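Local coordinates for HTH-type dhaKLM operon transcriptional activator DhaS (Lactococcus lactis, PDB 2IU5), which activates transcription of the dhaKLM operon together with DhaQ in response to dihydroxyacetone, and binds an inverted repeat partly overlapping the -35 sequence, at residues K10-I13 against T14-I17; R46-T49 against F50-Y53. The protein carries 1 engineered substitution. One frame throughout, in Å; residues are numbered along the deposited sequence.

Contact 1. Residues K10-I13 against T14-I17; sequences KSII and TQKI
Ile12 sits at the N-cap of helix 13-28, the first helix of the TetR-type DNA-binding domain, and its side chain meets Gln15 and Lys16 across the first turn. CG1 of Ile12 stands between the backbone N and the carbonyl carbon (chi1 53°), which brings CD1 obliquely against the methylenes of Lys16, 3.8 Å from Lys16 CD. Where it passes Ile12 the Lys16 chain bends at its third torsion (133°), and its ammonium group goes to the carbonyl of Met8 and to a salt bridge with Glu71. Gln15 folds back at its second torsion and lies across Ile12 at about a right angle, OE1 of Gln15 coming to 3.3 Å from Ile12 CA. A water joins the loop to the helix, donating a hydrogen bond to Ser11 O at 2.7 Å and accepting one from Gln15 NE2 at 2.9 Å. Trp63 and Asn67 of helix 57-73 also touch the buried Ile12, and an alanine here would probably leave a gap against Trp63 and take away the support under the Lys16 methylenes. The backbone turn is closed by Lys16 N donating to Ile12 O at 3.0 Å. One residue on, Ile13 and Ile17 run abreast one turn apart, with Ile13 CG2 4.2 Å from Ile17 CD1.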
loop_
_atom_site.group_PDB
_atom_site.type_symbol
_atom_site.label_atom_id
_atom_site.label_comp_id
_atom_site.label_asym_id
_atom_site.label_seq_id
_atom_site.Cartn_x
_atom_site.Cartn_y
_atom_site.Cartn_z
ATOM N N LYS A 10 15.725 -21.886 -22.633
ATOM C CA LYS A 10 16.633 -22.998 -22.898
ATOM C C LYS A 10 17.458 -23.502 -21.713
ATOM O O LYS A 10 17.767 -24.687 -21.640
ATOM C CB LYS A 10 17.540 -22.708 -24.096
ATOM C CG LYS A 10 18.434 -21.493 -23.919
ATOM C CD LYS A 10 18.779 -20.888 -25.277
ATOM C CE LYS A 10 20.283 -20.818 -25.477
ATOM N NZ LYS A 10 20.894 -19.767 -24.612
ATOM N N SER A 11 17.811 -22.614 -20.788
ATOM C CA SER A 11 18.676 -22.985 -19.681
ATOM C C SER A 11 17.848 -23.438 -18.484
ATOM O O SER A 11 18.417 -23.868 -17.490
ATOM C CB SER A 11 19.544 -21.759 -19.309
ATOM O OG SER A 11 18.769 -20.658 -18.830
ATOM N N ILE A 12 16.522 -23.335 -18.582
ATOM C CA ILE A 12 15.655 -23.676 -17.451
ATOM C C ILE A 12 14.461 -24.570 -17.802
ATOM O O ILE A 12 13.434 -24.477 -17.155
ATOM C CB ILE A 12 15.206 -22.419 -16.673
ATOM C CG1 ILE A 12 14.589 -21.396 -17.603
ATOM C CG2 ILE A 12 16.400 -21.786 -15.962
ATOM C CD1 ILE A 12 13.840 -20.291 -16.860
ATOM N N ILE A 13 14.618 -25.420 -18.814
ATOM C CA ILE A 13 13.515 -26.194 -19.374
ATOM C C ILE A 13 12.870 -27.040 -18.270
ATOM O O ILE A 13 11.655 -26.999 -18.059
ATOM C CB ILE A 13 14.034 -27.096 -20.505
ATOM C CG1 ILE A 13 14.499 -26.259 -21.699
ATOM C CG2 ILE A 13 12.996 -28.156 -20.881
ATOM C CD1 ILE A 13 15.318 -27.062 -22.715
ATOM N N THR A 14 13.688 -27.806 -17.554
ATOM C CA THR A 14 13.128 -28.745 -16.587
ATOM C C THR A 14 12.515 -28.011 -15.408
ATOM O O THR A 14 11.447 -28.377 -14.934
ATOM C CB THR A 14 14.186 -29.754 -16.095
ATOM O OG1 THR A 14 14.700 -30.484 -17.216
ATOM C CG2 THR A 14 13.569 -30.732 -15.099
ATOM N N GLN A 15 13.193 -26.972 -14.934
ATOM C CA GLN A 15 12.636 -26.149 -13.866
ATOM C C GLN A 15 11.254 -25.629 -14.214
ATOM O O GLN A 15 10.356 -25.633 -13.367
ATOM C CB GLN A 15 13.554 -24.977 -13.503
ATOM C CG GLN A 15 14.905 -25.415 -12.944
ATOM C CD GLN A 15 15.987 -25.549 -14.007
ATOM O OE1 GLN A 15 15.746 -26.017 -15.119
ATOM N NE2 GLN A 15 17.201 -25.135 -13.668
ATOM N N LYS A 16 11.085 -25.182 -15.461
ATOM C CA LYS A 16 9.808 -24.615 -15.875
ATOM C C LYS A 16 8.708 -25.666 -15.875
ATOM O O LYS A 16 7.562 -25.363 -15.520
ATOM C CB LYS A 16 9.930 -23.898 -17.231
ATOM C CG LYS A 16 10.610 -22.561 -17.072
ATOM C CD LYS A 16 10.720 -21.802 -18.390
ATOM C CE LYS A 16 10.254 -20.369 -18.129
ATOM N NZ LYS A 16 9.905 -19.570 -19.342
ATOM N N ILE A 17 9.054 -26.890 -16.268
ATOM C CA ILE A 17 8.097 -27.997 -16.262
ATOM C C ILE A 17 7.673 -28.333 -14.833
ATOM O O ILE A 17 6.480 -28.513 -14.541
ATOM C CB ILE A 17 8.682 -29.210 -16.997
ATOM C CG1 ILE A 17 8.888 -28.901 -18.478
ATOM C CG2 ILE A 17 7.795 -30.445 -16.814
ATOM C CD1 ILE A 17 9.680 -29.986 -19.157
HETATM O O HOH W 1 19.472 -25.191 -15.412
#

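Contact 2. Residues R46-T49 against F50-Y53; sequences RRQT and FYNY
Arg47 and Tyr51 cross one another on the predicted helix-turn-helix motif, in a segment that corresponds to the recognition helix of TetR-family regulators. In the arginine, CG is anti to the backbone N (chi1 -177°) and the chain is extended to NE, a shape that carries the guanidinium as far as the hydroxyl end of Tyr51. Tyr51 CE2 lies over one face of that group, 3.8 Å from Arg47 NH1, while the guanidinium and ring planes are inclined by 47°; this is neither a flat stack nor a hydrogen bond. Arg47 NE is instead bonded to Ser37 OG, which ties the side chain to helix 36-43. Gln48 approaches the root of the same tyrosine, its NE2 lying 3.8 Å from Tyr51 CB, and its amide plane is turned only 27° from the ring. Phe50 adds a further neighbour: its CD2 stands over the centre of the tyrosine ring, 3.7 Å above the plane, and its own ring packs on Ile18, Val36 and Met40. Backbone bonds three residues apart run from Phe50 N to Arg47 O, Tyr51 N to Gln48 O and Asn52 N to Thr49 O. Elsewhere on the turn, Thr49 is flanked by Tyr53, and the threonine methyl meets the edge atoms of that residue's side chain, Thr49 CG2 lying 3.9 Å from Tyr53 CE2.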
loop_
_atom_site.group_PDB
_atom_site.type_symbol
_atom_site.label_atom_id
_atom_site.label_comp_id
_atom_site.label_asym_id
_atom_site.label_seq_id
_atom_site.Cartn_x
_atom_site.Cartn_y
_atom_site.Cartn_z
ATOM N N ARG A 46 10.944 -38.285 -13.607
ATOM C CA ARG A 46 11.382 -39.147 -12.513
ATOM C C ARG A 46 11.625 -38.328 -11.250
ATOM O O ARG A 46 12.246 -37.266 -11.319
ATOM C CB ARG A 46 12.684 -39.850 -12.913
ATOM C CG ARG A 46 12.499 -40.903 -13.998
ATOM C CD ARG A 46 13.684 -41.860 -14.061
ATOM N NE ARG A 46 14.624 -41.520 -15.131
ATOM C CZ ARG A 46 14.277 -41.284 -16.396
ATOM N NH1 ARG A 46 12.999 -41.348 -16.757
ATOM N NH2 ARG A 46 15.207 -40.983 -17.299
ATOM N N ARG A 47 11.146 -38.813 -10.110
ATOM C CA ARG A 47 11.147 -38.012 -8.894
ATOM C C ARG A 47 12.510 -37.451 -8.531
ATOM O O ARG A 47 12.629 -36.270 -8.182
ATOM C CB ARG A 47 10.623 -38.829 -7.718
ATOM C CG ARG A 47 10.509 -38.064 -6.426
ATOM C CD ARG A 47 9.962 -38.990 -5.351
ATOM N NE ARG A 47 9.812 -38.277 -4.098
ATOM C CZ ARG A 47 10.782 -38.080 -3.213
ATOM N NH1 ARG A 47 12.006 -38.549 -3.433
ATOM N NH2 ARG A 47 10.512 -37.406 -2.091
ATOM N N GLN A 48 13.542 -38.289 -8.604
ATOM C CA GLN A 48 14.856 -37.878 -8.131
ATOM C C GLN A 48 15.381 -36.642 -8.878
ATOM O O GLN A 48 16.199 -35.878 -8.358
ATOM C CB GLN A 48 15.832 -39.044 -8.258
ATOM C CG GLN A 48 17.175 -38.802 -7.583
ATOM C CD GLN A 48 17.039 -38.508 -6.096
ATOM O OE1 GLN A 48 16.223 -39.120 -5.399
ATOM N NE2 GLN A 48 17.844 -37.562 -5.604
ATOM N N THR A 49 14.912 -36.436 -10.102
ATOM C CA THR A 49 15.362 -35.313 -10.924
ATOM C C THR A 49 15.053 -33.978 -10.240
ATOM O O THR A 49 15.773 -32.999 -10.437
ATOM C CB THR A 49 14.728 -35.377 -12.335
ATOM O OG1 THR A 49 15.168 -36.575 -12.989
ATOM C CG2 THR A 49 15.136 -34.193 -13.174
ATOM N N PHE A 50 13.997 -33.930 -9.441
ATOM C CA PHE A 50 13.624 -32.691 -8.739
ATOM C C PHE A 50 14.830 -32.159 -8.001
ATOM O O PHE A 50 15.057 -30.949 -7.958
ATOM C CB PHE A 50 12.503 -33.011 -7.752
ATOM C CG PHE A 50 12.010 -31.843 -6.917
ATOM C CD1 PHE A 50 10.940 -31.069 -7.354
ATOM C CD2 PHE A 50 12.607 -31.543 -5.693
ATOM C CE1 PHE A 50 10.468 -30.000 -6.594
ATOM C CE2 PHE A 50 12.135 -30.475 -4.930
ATOM C CZ PHE A 50 11.083 -29.714 -5.370
ATOM N N TYR A 51 15.619 -33.057 -7.422
ATOM C CA TYR A 51 16.727 -32.664 -6.539
ATOM C C TYR A 51 17.988 -32.191 -7.249
ATOM O O TYR A 51 18.971 -31.744 -6.626
ATOM C CB TYR A 51 16.991 -33.846 -5.589
ATOM C CG TYR A 51 15.753 -34.030 -4.754
ATOM C CD1 TYR A 51 15.492 -33.181 -3.680
ATOM C CD2 TYR A 51 14.846 -35.038 -5.040
ATOM C CE1 TYR A 51 14.342 -33.343 -2.909
ATOM C CE2 TYR A 51 13.696 -35.204 -4.272
ATOM C CZ TYR A 51 13.461 -34.352 -3.212
ATOM O OH TYR A 51 12.328 -34.504 -2.440
ATOM N N ASN A 52 17.976 -32.277 -8.573
ATOM C CA ASN A 52 19.025 -31.616 -9.331
ATOM C C ASN A 52 18.795 -30.116 -9.279
ATOM O O ASN A 52 19.697 -29.357 -9.626
ATOM C CB ASN A 52 19.005 -32.097 -10.773
ATOM C CG ASN A 52 19.663 -33.455 -10.937
ATOM O OD1 ASN A 52 19.207 -34.285 -11.716
ATOM N ND2 ASN A 52 20.738 -33.683 -10.198
ATOM N N TYR A 53 17.606 -29.695 -8.850
ATOM C CA TYR A 53 17.195 -28.297 -8.987
ATOM C C TYR A 53 16.693 -27.641 -7.702
ATOM O O TYR A 53 16.962 -26.466 -7.472
ATOM C CB TYR A 53 16.129 -28.157 -10.068
ATOM C CG TYR A 53 16.568 -28.727 -11.393
ATOM C CD1 TYR A 53 17.499 -28.061 -12.181
ATOM C CD2 TYR A 53 16.055 -29.935 -11.854
ATOM C CE1 TYR A 53 17.904 -28.592 -13.403
ATOM C CE2 TYR A 53 16.454 -30.472 -13.072
ATOM C CZ TYR A 53 17.367 -29.800 -13.830
ATOM O OH TYR A 53 17.752 -30.349 -15.039
#

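In the fold
From the N terminus, contact 1 closes first, where the loop leads into helix 13-28; the chain then passes through helix 36-43 before contact 2 closes its own turns ahead of helix 57-73. The two are in series, neither nested nor crossing, with centres about 12 Å apart on the same side of the chain's centre. They nevertheless meet directly: Tyr53 of 50-53 packs against the start of helix 13-28, with its CD1 3.3 Å from Gln15 NE2 and its CE2 3.5 Å from Thr14 CG2. Residues 10-17 thus join helix 57-73 to the predicted helix-turn-helix segment, while residues 46-53 rest on helices 13-28 and 36-43.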